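Local structure of DNA polymerase (Bacillus phage phi29, 2PY5) at residues F211-L216 with K422-T427; L263-P268 with K352-T357; V222-R227 with D325-N330. The protein replicates the phage genome by protein-primed, strand-displacing DNA synthesis with high processivity and proofreads the new strand with a 3'-5' exonuclease. The protein carries 2 engineered substitutions. All coordinates share one frame; numbering follows the deposited sequence.

Interaction 1 of 3, residues F211-L216 with K422-T427; sequences FPTLSL and KDPVYT. With EDO (1,2-ethanediol), chain M; nucleotides of chain C.
Phe-211 and Tyr-426 form the tight end of this contact: Phe-211 CD2 sits over one face of the tyrosine ring, 3.5 Å from Tyr-426 CD2 and displaced toward the rim. The ring planes are inclined at 46°. With CG swung opposite the backbone N (chi1 -166°), the Tyr-426 ring reaches under Phe-211 and puts its edge, in plane, at Pro-212 O. The phenol OH is hydrogen-bonded to Gly-266 O. Further along, Pro-424 CG presses on Leu-214 O at 3.4 Å. Both segments are loops leading into helices, 216-223 and 427-447, and they join the region that coordinates synthesis with degradation to the polymerisation region. Between the backbones, water takes the place of direct bonds: one molecule donates to Phe-211 O and Val-425 O, while a second donates to Pro-212 O and Val-425 O and accepts from Leu-214 N. The exposed side is looser. Thr-213 CG2 lies 3.8 Å from Asp-423 CG, and Leu-216 CD2 stays 4.2 Å from Lys-422 O. An ethanediol, probably from the crystallisation liquor, donates from O2 to Phe-211 O. At the far end Lys-422 NZ donates to N7 of DA3 of chain C at 3.0 Å.

Interaction 2 of 3, residues L263-P268 with K352-T357; sequences LPYGEP and KFKATT
Leu-263 and Thr-356 pair through two backbone hydrogen bonds, Leu-263 N to Thr-356 O at 3.0 Å and Thr-356 N to Leu-263 O at 2.9 Å. The second lies in the carbonyl plane of Leu-263, whereas Leu-263 N approaches from well above the plane of the Thr-356 carbonyl. Tyr-265 N adds a third bond, to Lys-354 O. Around these, Pro-264 CA and Ala-355 CA bring hydrogens to Lys-354 O and Leu-263 O, and the alpha carbons of Pro-264 and Ala-355 draw within 4.2 Å. This is an antiparallel strand pair of the five-stranded sheet in the polymerisation region: strand 263-265 pairs with the end of the long strand 340-356, and the chain then turns a corner at Gly-266, whose positive phi suits glycine. Around the corner waters bridge the strands: one donates to Tyr-265 O, and weakly to Glu-267 O, and accepts from Lys-354 N; another accepts from Glu-267 N and Lys-354 NZ. Tyr-265 places CG between its backbone N and carbonyl carbon (chi1 74°), which lays the ring back across the partner strand. Lys-354 CB stands over one ring face, 3.9 Å from the Tyr-265 centroid in a CH-pi contact, and Thr-356 CG2 reaches Tyr-265 CD2. Thr-356, which binds single-stranded DNA and is essential for exonucleolysis, turns OG1 to Thr-357 O. On the buried side, Phe-353 packs CB on Pro-264 CB and, at 3.6 Å, its CE2 on Pro-268 CB. Helix 427-447 also covers this side, with Phe-432 against Pro-264 and Pro-428 against Phe-353.

Interaction 3 of 3, residues V222-R227 with D325-N330; sequences VRYAYR and DLWLSN. With nucleotides of chain C.
Arg-227 makes the direct hydrogen bond of this contact, from NH1 to Trp-327 O at 3.0 Å. The bond is almost straight (178° at the hydrogen), and the oxygen lies at the edge of the guanidinium, in its plane. An extended chain from CG to NE carries the group out to the strand. Ala-225 CA brings a hydrogen to the same oxygen, so Trp-327 O has a strong and a weaker donor. Water bridges add to the polar set: one molecule donates to Tyr-224 O and accepts from Trp-327 N, with a weak bond from Arg-227 NH2, and another donates to Ala-225 O and accepts from Ser-329 N. The segment 222-227 is the end of helix 216-223 running through a type I turn, Arg-223 to Tyr-226, and it lies beside strand 324-329 of the antiparallel sheet in the polymerisation region. Among the aromatic groups, Tyr-224 and Trp-327 point the same way, side by side. Tyr-224 CD1 stands over one face of the indole, 3.4 Å from Trp-327 NE1, with the tyrosine and pyrrole planes at 40°; His-287 stacks on Trp-327 as well. Apolar contacts pair Tyr-224 CB with Trp-327 CD1 at 3.5 Å and Ala-225 CB with Trp-327 CB. Aliphatic groups meet the Arg-227 guanidinium: Leu-328 CD2 over one face, 3.6 Å from Arg-227 NH1, and Leu-326 CD2 near NH2. The DNA is met from the turn itself: Arg-223, bent at chi3 (-53°), donates from NH1 to OP1 of DT6 of chain C at 3.2 Å; NH1 also bonds Ala-394 O, and NH2 forms a salt bridge with Asp-219.

The three contacts lie on the same side of the chain's centre, 14 to 16 Å apart between centres, and touch one another. Besides the Tyr-426 phenol bond, interactions 1 and 2 meet where Leu-214 CD2 packs 3.5 Å from Pro-268 CD. Helix 216-223 starts in interaction 1 and ends in interaction 3; Val-222 CG1 of interaction 3 lies 3.8 Å from Thr-427 C of interaction 1. Interactions 2 and 3 reach the same antiparallel sheet. Interactions 1 and 3 contact the single-stranded DNA directly, whereas interaction 2 stays about 15 Å from it at the nearest atoms; its Leu-263 side chain is about 8 Å from those of Ile-364, involved in binding DNA and dNTP, and Tyr-390, probably involved in nucleotide selection.

Interaction 1 of 3, residues F211-L216 with K422-T427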
loop_
_atom_site.group_PDB
_atom_site.type_symbol
_atom_site.label_atom_id
_atom_site.label_comp_id
_atom_site.label_asym_id
_atom_site.label_seq_id
_atom_site.Cartn_x
_atom_site.Cartn_y
_atom_site.Cartn_z
ATOM N N PHE F 211 -6.203 -16.380 -18.213
ATOM C CA PHE F 211 -5.097 -15.430 -17.971
ATOM C C PHE F 211 -3.776 -16.041 -18.443
ATOM O O PHE F 211 -2.921 -16.415 -17.620
ATOM C CB PHE F 211 -5.035 -15.039 -16.499
ATOM C CG PHE F 211 -6.311 -14.467 -15.972
ATOM C CD1 PHE F 211 -6.946 -15.029 -14.871
ATOM C CD2 PHE F 211 -6.907 -13.364 -16.593
ATOM C CE1 PHE F 211 -8.129 -14.489 -14.387
ATOM C CE2 PHE F 211 -8.078 -12.814 -16.114
ATOM C CZ PHE F 211 -8.696 -13.364 -15.009
ATOM N N PRO F 212 -3.603 -16.141 -19.768
ATOM C CA PRO F 212 -2.412 -16.718 -20.338
ATOM C C PRO F 212 -1.204 -15.829 -20.071
ATOM O O PRO F 212 -1.341 -14.605 -19.857
ATOM C CB PRO F 212 -2.729 -16.773 -21.829
ATOM C CG PRO F 212 -3.668 -15.669 -22.043
ATOM C CD PRO F 212 -4.517 -15.666 -20.820
ATOM N N THR F 213 -0.033 -16.445 -20.069
ATOM C CA THR F 213 1.203 -15.727 -19.808
ATOM C C THR F 213 1.579 -14.947 -21.040
ATOM O O THR F 213 1.751 -15.527 -22.119
ATOM C CB THR F 213 2.337 -16.702 -19.486
ATOM O OG1 THR F 213 1.934 -17.557 -18.418
ATOM C CG2 THR F 213 3.596 -15.937 -19.086
ATOM N N LEU F 214 1.678 -13.624 -20.908
ATOM C CA LEU F 214 2.098 -12.792 -22.013
ATOM C C LEU F 214 3.621 -12.753 -22.098
ATOM O O LEU F 214 4.338 -12.903 -21.095
ATOM C CB LEU F 214 1.553 -11.369 -21.879
ATOM C CG LEU F 214 0.015 -11.180 -21.850
ATOM C CD1 LEU F 214 -0.259 -9.709 -22.204
ATOM C CD2 LEU F 214 -0.743 -12.127 -22.749
ATOM N N SER F 215 4.119 -12.554 -23.309
ATOM C CA SER F 215 5.537 -12.363 -23.491
ATOM C C SER F 215 5.984 -11.121 -22.718
ATOM O O SER F 215 5.189 -10.219 -22.414
ATOM C CB SER F 215 5.870 -12.195 -24.962
ATOM O OG SER F 215 5.431 -10.934 -25.424
ATOM N N LEU F 216 7.265 -11.060 -22.402
ATOM C CA LEU F 216 7.788 -9.905 -21.711
ATOM C C LEU F 216 7.594 -8.614 -22.525
ATOM O O LEU F 216 7.300 -7.567 -21.951
ATOM C CB LEU F 216 9.259 -10.108 -21.357
ATOM C CG LEU F 216 9.495 -11.230 -20.332
ATOM C CD1 LEU F 216 11.002 -11.504 -20.158
ATOM C CD2 LEU F 216 8.846 -10.920 -18.988
ATOM N N LYS F 422 10.511 -13.288 -14.200
ATOM C CA LYS F 422 9.554 -14.364 -13.985
ATOM C C LYS F 422 8.337 -14.117 -14.853
ATOM O O LYS F 422 8.208 -13.067 -15.490
ATOM C CB LYS F 422 9.159 -14.444 -12.512
ATOM C CG LYS F 422 8.374 -13.262 -11.954
ATOM C CD LYS F 422 7.932 -13.482 -10.500
ATOM C CE LYS F 422 7.040 -14.707 -10.351
ATOM N NZ LYS F 422 6.399 -14.807 -9.002
ATOM N N ASP F 423 7.423 -15.075 -14.871
ATOM C CA ASP F 423 6.210 -14.893 -15.659
ATOM C C ASP F 423 5.362 -13.728 -15.119
ATOM O O ASP F 423 5.177 -13.590 -13.895
ATOM C CB ASP F 423 5.327 -16.140 -15.622
ATOM C CG ASP F 423 5.889 -17.311 -16.422
ATOM O OD1 ASP F 423 6.828 -17.133 -17.220
ATOM O OD2 ASP F 423 5.350 -18.432 -16.258
ATOM N N PRO F 424 4.814 -12.921 -16.026
ATOM C CA PRO F 424 3.743 -12.015 -15.639
ATOM C C PRO F 424 2.540 -12.801 -15.113
ATOM O O PRO F 424 2.443 -14.013 -15.313
ATOM C CB PRO F 424 3.346 -11.324 -16.955
ATOM C CG PRO F 424 4.290 -11.703 -17.945
ATOM C CD PRO F 424 5.136 -12.825 -17.460
ATOM N N VAL F 425 1.652 -12.093 -14.432
ATOM C CA VAL F 425 0.402 -12.641 -13.955
ATOM C C VAL F 425 -0.597 -12.325 -15.077
ATOM O O VAL F 425 -0.735 -13.132 -16.003
ATOM C CB VAL F 425 0.005 -12.091 -12.557
ATOM C CG1 VAL F 425 -1.313 -12.682 -12.126
ATOM C CG2 VAL F 425 1.118 -12.375 -11.498
ATOM N N TYR F 426 -1.259 -11.175 -15.038
ATOM C CA TYR F 426 -2.110 -10.748 -16.183
ATOM C C TYR F 426 -2.344 -9.258 -16.099
ATOM O O TYR F 426 -3.350 -8.759 -15.610
ATOM C CB TYR F 426 -3.422 -11.560 -16.271
ATOM C CG TYR F 426 -4.108 -11.351 -17.603
ATOM C CD1 TYR F 426 -3.629 -11.974 -18.763
ATOM C CD2 TYR F 426 -5.205 -10.517 -17.730
ATOM C CE1 TYR F 426 -4.248 -11.755 -20.000
ATOM C CE2 TYR F 426 -5.802 -10.298 -18.971
ATOM C CZ TYR F 426 -5.301 -10.915 -20.091
ATOM O OH TYR F 426 -5.905 -10.688 -21.325
ATOM N N THR F 427 -1.336 -8.532 -16.555
ATOM C CA THR F 427 -1.288 -7.081 -16.391
ATOM C C THR F 427 -2.493 -6.338 -17.008
ATOM O O THR F 427 -2.927 -5.337 -16.435
ATOM C CB THR F 427 0.061 -6.535 -16.891
ATOM O OG1 THR F 427 1.123 -7.266 -16.244
ATOM C CG2 THR F 427 0.215 -5.031 -16.589
HETATM C C1 EDO M . -0.832 -20.356 -18.185
HETATM O O1 EDO M . -1.825 -20.322 -19.220
HETATM C C2 EDO M . -0.672 -18.982 -17.537
HETATM O O2 EDO M . -1.725 -18.665 -16.623
ATOM P P DG C 2 8.630 -17.966 -8.446
ATOM O OP1 DG C 2 7.364 -18.533 -8.966
ATOM O OP2 DG C 2 9.374 -16.975 -9.259
ATOM O "O5'" DG C 2 8.377 -17.365 -6.972
ATOM C "C5'" DG C 2 7.709 -18.215 -6.042
ATOM C "C4'" DG C 2 7.590 -17.666 -4.631
ATOM O "O4'" DG C 2 8.793 -17.949 -3.894
ATOM C "C3'" DG C 2 7.380 -16.174 -4.450
ATOM O "O3'" DG C 2 6.433 -16.049 -3.423
ATOM C "C2'" DG C 2 8.721 -15.614 -3.996
ATOM C "C1'" DG C 2 9.207 -16.796 -3.184
ATOM N N9 DG C 2 10.638 -16.986 -3.082
ATOM C C8 DG C 2 11.601 -16.691 -4.013
ATOM N N7 DG C 2 12.800 -17.024 -3.630
ATOM C C5 DG C 2 12.598 -17.586 -2.371
ATOM C C6 DG C 2 13.527 -18.122 -1.457
ATOM O O6 DG C 2 14.751 -18.214 -1.606
ATOM N N1 DG C 2 12.909 -18.594 -0.296
ATOM C C2 DG C 2 11.557 -18.542 -0.041
ATOM N N2 DG C 2 11.136 -19.037 1.139
ATOM N N3 DG C 2 10.674 -18.032 -0.897
ATOM C C4 DG C 2 11.271 -17.580 -2.026
ATOM P P DA C 3 5.111 -15.203 -3.664
ATOM O OP1 DA C 3 4.298 -15.418 -2.451
ATOM O OP2 DA C 3 4.619 -15.500 -5.049
ATOM O "O5'" DA C 3 5.633 -13.696 -3.676
ATOM C "C5'" DA C 3 5.885 -13.071 -2.450
ATOM C "C4'" DA C 3 6.679 -11.810 -2.722
ATOM O "O4'" DA C 3 7.957 -12.183 -3.274
ATOM C "C3'" DA C 3 6.076 -10.856 -3.740
ATOM O "O3'" DA C 3 5.363 -9.836 -3.059
ATOM C "C2'" DA C 3 7.296 -10.248 -4.443
ATOM C "C1'" DA C 3 8.407 -11.275 -4.276
ATOM N N9 DA C 3 8.693 -12.173 -5.396
ATOM C C8 DA C 3 7.777 -12.904 -6.123
ATOM N N7 DA C 3 8.314 -13.684 -7.038
ATOM C C5 DA C 3 9.674 -13.456 -6.894
ATOM C C6 DA C 3 10.804 -13.965 -7.565
ATOM N N6 DA C 3 10.726 -14.856 -8.562
ATOM N N1 DA C 3 12.026 -13.528 -7.168
ATOM C C2 DA C 3 12.104 -12.635 -6.171
ATOM N N3 DA C 3 11.111 -12.082 -5.470
ATOM C C4 DA C 3 9.919 -12.540 -5.880
HETATM O O HOH W 1 -1.026 -15.726 -15.816
HETATM O O HOH W 2 0.162 -12.621 -18.556
#

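Interaction 2 of 3, residues L263-P268 with K352-T357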
loop_
_atom_site.group_PDB
_atom_site.type_symbol
_atom_site.label_atom_id
_atom_site.label_comp_id
_atom_site.label_asym_id
_atom_site.label_seq_id
_atom_site.Cartn_x
_atom_site.Cartn_y
_atom_site.Cartn_z
ATOM N N LEU F 263 -14.144 -6.502 -18.252
ATOM C CA LEU F 263 -12.711 -6.640 -17.983
ATOM C C LEU F 263 -12.044 -7.618 -18.946
ATOM O O LEU F 263 -12.688 -8.557 -19.440
ATOM C CB LEU F 263 -12.466 -7.047 -16.535
ATOM C CG LEU F 263 -12.925 -6.068 -15.449
ATOM C CD1 LEU F 263 -12.893 -6.686 -14.056
ATOM C CD2 LEU F 263 -12.043 -4.811 -15.534
ATOM N N PRO F 264 -10.757 -7.410 -19.228
ATOM C CA PRO F 264 -10.077 -8.180 -20.266
ATOM C C PRO F 264 -9.632 -9.564 -19.824
ATOM O O PRO F 264 -9.290 -9.784 -18.652
ATOM C CB PRO F 264 -8.838 -7.311 -20.545
ATOM C CG PRO F 264 -8.521 -6.766 -19.222
ATOM C CD PRO F 264 -9.845 -6.403 -18.638
ATOM N N TYR F 265 -9.571 -10.488 -20.787
ATOM C CA TYR F 265 -8.948 -11.785 -20.563
ATOM C C TYR F 265 -8.382 -12.324 -21.884
ATOM O O TYR F 265 -8.635 -11.767 -22.984
ATOM C CB TYR F 265 -9.950 -12.779 -19.942
ATOM C CG TYR F 265 -10.981 -13.297 -20.909
ATOM C CD1 TYR F 265 -10.779 -14.497 -21.591
ATOM C CD2 TYR F 265 -12.148 -12.593 -21.157
ATOM C CE1 TYR F 265 -11.712 -14.971 -22.494
ATOM C CE2 TYR F 265 -13.106 -13.080 -22.082
ATOM C CZ TYR F 265 -12.853 -14.247 -22.749
ATOM O OH TYR F 265 -13.803 -14.746 -23.653
ATOM N N GLY F 266 -7.633 -13.417 -21.766
ATOM C CA GLY F 266 -7.110 -14.114 -22.922
ATOM C C GLY F 266 -5.920 -13.505 -23.615
ATOM O O GLY F 266 -5.341 -12.512 -23.148
ATOM N N GLU F 267 -5.549 -14.107 -24.745
ATOM C CA GLU F 267 -4.395 -13.655 -25.506
ATOM C C GLU F 267 -4.800 -12.414 -26.274
ATOM O O GLU F 267 -5.795 -12.441 -27.000
ATOM C CB GLU F 267 -3.918 -14.711 -26.504
ATOM C CG GLU F 267 -2.578 -14.360 -27.173
ATOM C CD GLU F 267 -1.376 -14.346 -26.193
ATOM O OE1 GLU F 267 -1.354 -15.193 -25.280
ATOM O OE2 GLU F 267 -0.451 -13.487 -26.351
ATOM N N PRO F 268 -4.044 -11.334 -26.133
ATOM C CA PRO F 268 -4.380 -10.164 -26.928
ATOM C C PRO F 268 -4.046 -10.328 -28.405
ATOM O O PRO F 268 -3.255 -11.202 -28.779
ATOM C CB PRO F 268 -3.496 -9.063 -26.330
ATOM C CG PRO F 268 -2.356 -9.773 -25.775
ATOM C CD PRO F 268 -2.903 -11.072 -25.236
ATOM N N LYS F 352 -5.693 -5.390 -28.524
ATOM C CA LYS F 352 -7.114 -5.572 -28.203
ATOM C C LYS F 352 -7.348 -6.883 -27.467
ATOM O O LYS F 352 -6.572 -7.850 -27.612
ATOM C CB LYS F 352 -8.011 -5.444 -29.433
ATOM C CG LYS F 352 -7.750 -6.463 -30.510
ATOM C CD LYS F 352 -8.675 -6.294 -31.694
ATOM C CE LYS F 352 -8.481 -7.402 -32.695
ATOM N NZ LYS F 352 -9.380 -7.228 -33.919
ATOM N N PHE F 353 -8.384 -6.888 -26.646
ATOM C CA PHE F 353 -8.645 -7.990 -25.715
ATOM C C PHE F 353 -10.092 -8.450 -25.763
ATOM O O PHE F 353 -11.010 -7.651 -25.786
ATOM C CB PHE F 353 -8.368 -7.561 -24.264
ATOM C CG PHE F 353 -6.981 -7.017 -24.043
ATOM C CD1 PHE F 353 -6.719 -5.683 -24.269
ATOM C CD2 PHE F 353 -5.956 -7.841 -23.631
ATOM C CE1 PHE F 353 -5.447 -5.162 -24.089
ATOM C CE2 PHE F 353 -4.673 -7.307 -23.453
ATOM C CZ PHE F 353 -4.450 -5.969 -23.696
ATOM N N LYS F 354 -10.264 -9.758 -25.656
ATOM C CA LYS F 354 -11.543 -10.313 -25.253
ATOM C C LYS F 354 -11.911 -9.786 -23.879
ATOM O O LYS F 354 -11.039 -9.354 -23.108
ATOM C CB LYS F 354 -11.500 -11.842 -25.236
ATOM C CG LYS F 354 -11.055 -12.451 -26.533
ATOM C CD LYS F 354 -11.146 -13.974 -26.533
ATOM C CE LYS F 354 -9.920 -14.609 -25.972
ATOM N NZ LYS F 354 -9.822 -16.030 -26.460
ATOM N N ALA F 355 -13.196 -9.830 -23.555
ATOM C CA ALA F 355 -13.633 -9.281 -22.294
ATOM C C ALA F 355 -14.935 -9.876 -21.807
ATOM O O ALA F 355 -15.764 -10.359 -22.603
ATOM C CB ALA F 355 -13.754 -7.765 -22.414
ATOM N N THR F 356 -15.111 -9.828 -20.495
ATOM C CA THR F 356 -16.298 -10.370 -19.864
ATOM C C THR F 356 -16.487 -9.711 -18.501
ATOM O O THR F 356 -15.527 -9.162 -17.925
ATOM C CB THR F 356 -16.196 -11.893 -19.713
ATOM O OG1 THR F 356 -17.481 -12.415 -19.338
ATOM C CG2 THR F 356 -15.158 -12.272 -18.676
ATOM N N THR F 357 -17.710 -9.773 -18.001
ATOM C CA THR F 357 -18.001 -9.428 -16.629
ATOM C C THR F 357 -18.025 -10.719 -15.840
ATOM O O THR F 357 -18.102 -11.804 -16.425
ATOM C CB THR F 357 -19.351 -8.698 -16.499
ATOM O OG1 THR F 357 -20.429 -9.579 -16.888
ATOM C CG2 THR F 357 -19.348 -7.441 -17.343
HETATM O O HOH W 3 -7.811 -11.243 -25.463
HETATM O O HOH W 4 -7.122 -16.451 -25.395
#

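Interaction 3 of 3, residues V222-R227 with D325-N330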
loop_
_atom_site.group_PDB
_atom_site.type_symbol
_atom_site.label_atom_id
_atom_site.label_comp_id
_atom_site.label_asym_id
_atom_site.label_seq_id
_atom_site.Cartn_x
_atom_site.Cartn_y
_atom_site.Cartn_z
ATOM N N VAL F 222 1.642 -3.354 -22.332
ATOM C CA VAL F 222 0.457 -3.263 -21.492
ATOM C C VAL F 222 0.750 -2.360 -20.277
ATOM O O VAL F 222 -0.059 -1.529 -19.899
ATOM C CB VAL F 222 -0.035 -4.661 -21.039
ATOM C CG1 VAL F 222 -1.226 -4.558 -20.076
ATOM C CG2 VAL F 222 -0.431 -5.510 -22.272
ATOM N N ARG F 223 1.934 -2.540 -19.681
ATOM C CA ARG F 223 2.295 -1.870 -18.452
ATOM C C ARG F 223 2.396 -0.352 -18.619
ATOM O O ARG F 223 2.156 0.397 -17.675
ATOM C CB ARG F 223 3.600 -2.455 -17.917
ATOM C CG ARG F 223 4.133 -1.854 -16.600
ATOM C CD ARG F 223 5.366 -2.611 -16.085
ATOM N NE ARG F 223 5.033 -4.023 -16.020
ATOM C CZ ARG F 223 4.263 -4.567 -15.098
ATOM N NH1 ARG F 223 3.865 -3.870 -14.034
ATOM N NH2 ARG F 223 3.948 -5.848 -15.215
ATOM N N TYR F 224 2.712 0.102 -19.831
ATOM C CA TYR F 224 2.717 1.544 -20.083
ATOM C C TYR F 224 1.360 2.184 -19.784
ATOM O O TYR F 224 1.288 3.380 -19.522
ATOM C CB TYR F 224 3.108 1.883 -21.521
ATOM C CG TYR F 224 4.495 1.494 -21.973
ATOM C CD1 TYR F 224 4.690 0.903 -23.201
ATOM C CD2 TYR F 224 5.603 1.717 -21.166
ATOM C CE1 TYR F 224 5.946 0.545 -23.638
ATOM C CE2 TYR F 224 6.878 1.356 -21.599
ATOM C CZ TYR F 224 7.034 0.766 -22.824
ATOM O OH TYR F 224 8.309 0.405 -23.286
ATOM N N ALA F 225 0.290 1.383 -19.875
ATOM C CA ALA F 225 -1.051 1.853 -19.642
ATOM C C ALA F 225 -1.511 1.698 -18.190
ATOM O O ALA F 225 -2.673 2.024 -17.881
ATOM C CB ALA F 225 -2.041 1.101 -20.600
ATOM N N TYR F 226 -0.646 1.176 -17.304
ATOM C CA TYR F 226 -1.022 0.927 -15.909
ATOM C C TYR F 226 -0.792 2.180 -15.085
ATOM O O TYR F 226 0.331 2.703 -15.029
ATOM C CB TYR F 226 -0.222 -0.236 -15.332
ATOM C CG TYR F 226 -0.656 -0.724 -13.944
ATOM C CD1 TYR F 226 -1.959 -1.017 -13.673
ATOM C CD2 TYR F 226 0.275 -0.957 -12.942
ATOM C CE1 TYR F 226 -2.363 -1.465 -12.432
ATOM C CE2 TYR F 226 -0.113 -1.419 -11.697
ATOM C CZ TYR F 226 -1.454 -1.697 -11.459
ATOM O OH TYR F 226 -1.875 -2.171 -10.226
ATOM N N ARG F 227 -1.866 2.681 -14.503
ATOM C CA ARG F 227 -1.830 3.888 -13.676
ATOM C C ARG F 227 -2.638 3.614 -12.419
ATOM O O ARG F 227 -3.383 2.632 -12.332
ATOM C CB ARG F 227 -2.434 5.074 -14.440
ATOM C CG ARG F 227 -1.733 5.372 -15.735
ATOM C CD ARG F 227 -2.441 6.440 -16.511
ATOM N NE ARG F 227 -1.560 6.989 -17.532
ATOM C CZ ARG F 227 -1.354 6.465 -18.739
ATOM N NH1 ARG F 227 -1.973 5.354 -19.120
ATOM N NH2 ARG F 227 -0.513 7.064 -19.571
ATOM N N ASP F 325 3.335 11.068 -25.391
ATOM C CA ASP F 325 3.404 9.720 -25.926
ATOM C C ASP F 325 2.748 8.805 -24.896
ATOM O O ASP F 325 3.309 8.582 -23.820
ATOM C CB ASP F 325 4.841 9.311 -26.203
ATOM C CG ASP F 325 4.931 8.009 -26.964
ATOM O OD1 ASP F 325 4.489 6.996 -26.446
ATOM O OD2 ASP F 325 5.476 7.995 -28.078
ATOM N N LEU F 326 1.559 8.317 -25.219
ATOM C CA LEU F 326 0.723 7.645 -24.238
ATOM C C LEU F 326 0.258 6.285 -24.710
ATOM O O LEU F 326 -0.067 6.108 -25.866
ATOM C CB LEU F 326 -0.516 8.495 -23.967
ATOM C CG LEU F 326 -0.282 9.941 -23.514
ATOM C CD1 LEU F 326 -1.554 10.758 -23.708
ATOM C CD2 LEU F 326 0.184 9.972 -22.081
ATOM N N TRP F 327 0.196 5.335 -23.775
ATOM C CA TRP F 327 -0.521 4.082 -23.969
ATOM C C TRP F 327 -1.728 4.131 -23.039
ATOM O O TRP F 327 -1.547 4.203 -21.818
ATOM C CB TRP F 327 0.365 2.907 -23.603
ATOM C CG TRP F 327 1.498 2.701 -24.528
ATOM C CD1 TRP F 327 2.630 3.453 -24.611
ATOM C CD2 TRP F 327 1.624 1.671 -25.514
ATOM N NE1 TRP F 327 3.467 2.950 -25.591
ATOM C CE2 TRP F 327 2.870 1.850 -26.147
ATOM C CE3 TRP F 327 0.817 0.590 -25.903
ATOM C CZ2 TRP F 327 3.321 1.008 -27.165
ATOM C CZ3 TRP F 327 1.262 -0.235 -26.931
ATOM C CH2 TRP F 327 2.500 -0.024 -27.543
ATOM N N LEU F 328 -2.931 4.090 -23.610
ATOM C CA LEU F 328 -4.177 4.299 -22.861
ATOM C C LEU F 328 -5.155 3.171 -23.069
ATOM O O LEU F 328 -5.422 2.778 -24.203
ATOM C CB LEU F 328 -4.862 5.605 -23.304
ATOM C CG LEU F 328 -4.041 6.895 -23.143
ATOM C CD1 LEU F 328 -4.782 8.053 -23.749
ATOM C CD2 LEU F 328 -3.772 7.151 -21.685
ATOM N N SER F 329 -5.725 2.684 -21.972
ATOM C CA SER F 329 -6.916 1.842 -22.074
ATOM C C SER F 329 -8.013 2.610 -22.811
ATOM O O SER F 329 -8.044 3.846 -22.814
ATOM C CB SER F 329 -7.404 1.453 -20.676
ATOM O OG SER F 329 -8.034 2.553 -20.006
ATOM N N ASN F 330 -8.975 1.910 -23.403
ATOM C CA ASN F 330 -10.061 2.614 -24.078
ATOM C C ASN F 330 -10.878 3.501 -23.117
ATOM O O ASN F 330 -11.428 4.524 -23.525
ATOM C CB ASN F 330 -10.993 1.656 -24.861
ATOM C CG ASN F 330 -11.608 0.568 -23.995
ATOM O OD1 ASN F 330 -10.963 -0.441 -23.714
ATOM N ND2 ASN F 330 -12.876 0.758 -23.599
ATOM P P DT C 6 5.418 -1.021 -12.034
ATOM O OP1 DT C 6 4.903 -0.862 -13.405
ATOM O OP2 DT C 6 6.317 -2.144 -11.646
ATOM O "O5'" DT C 6 6.183 0.323 -11.604
ATOM C "C5'" DT C 6 5.686 1.598 -11.961
ATOM C "C4'" DT C 6 6.682 2.644 -11.504
ATOM O "O4'" DT C 6 6.609 2.705 -10.058
ATOM C "C3'" DT C 6 8.144 2.347 -11.863
ATOM O "O3'" DT C 6 8.840 3.525 -12.305
ATOM C "C2'" DT C 6 8.723 1.799 -10.564
ATOM C "C1'" DT C 6 7.904 2.545 -9.513
ATOM N N1 DT C 6 7.785 1.866 -8.163
ATOM C C2 DT C 6 7.975 2.629 -7.025
ATOM O O2 DT C 6 8.238 3.823 -7.061
ATOM N N3 DT C 6 7.845 1.934 -5.841
ATOM C C4 DT C 6 7.555 0.590 -5.676
ATOM O O4 DT C 6 7.465 0.074 -4.564
ATOM C C5 DT C 6 7.364 -0.151 -6.905
ATOM C C7 DT C 6 7.047 -1.618 -6.871
ATOM C C6 DT C 6 7.485 0.511 -8.070
HETATM O O HOH W 5 1.473 5.675 -21.185
HETATM O O HOH W 6 -4.521 3.526 -19.418
#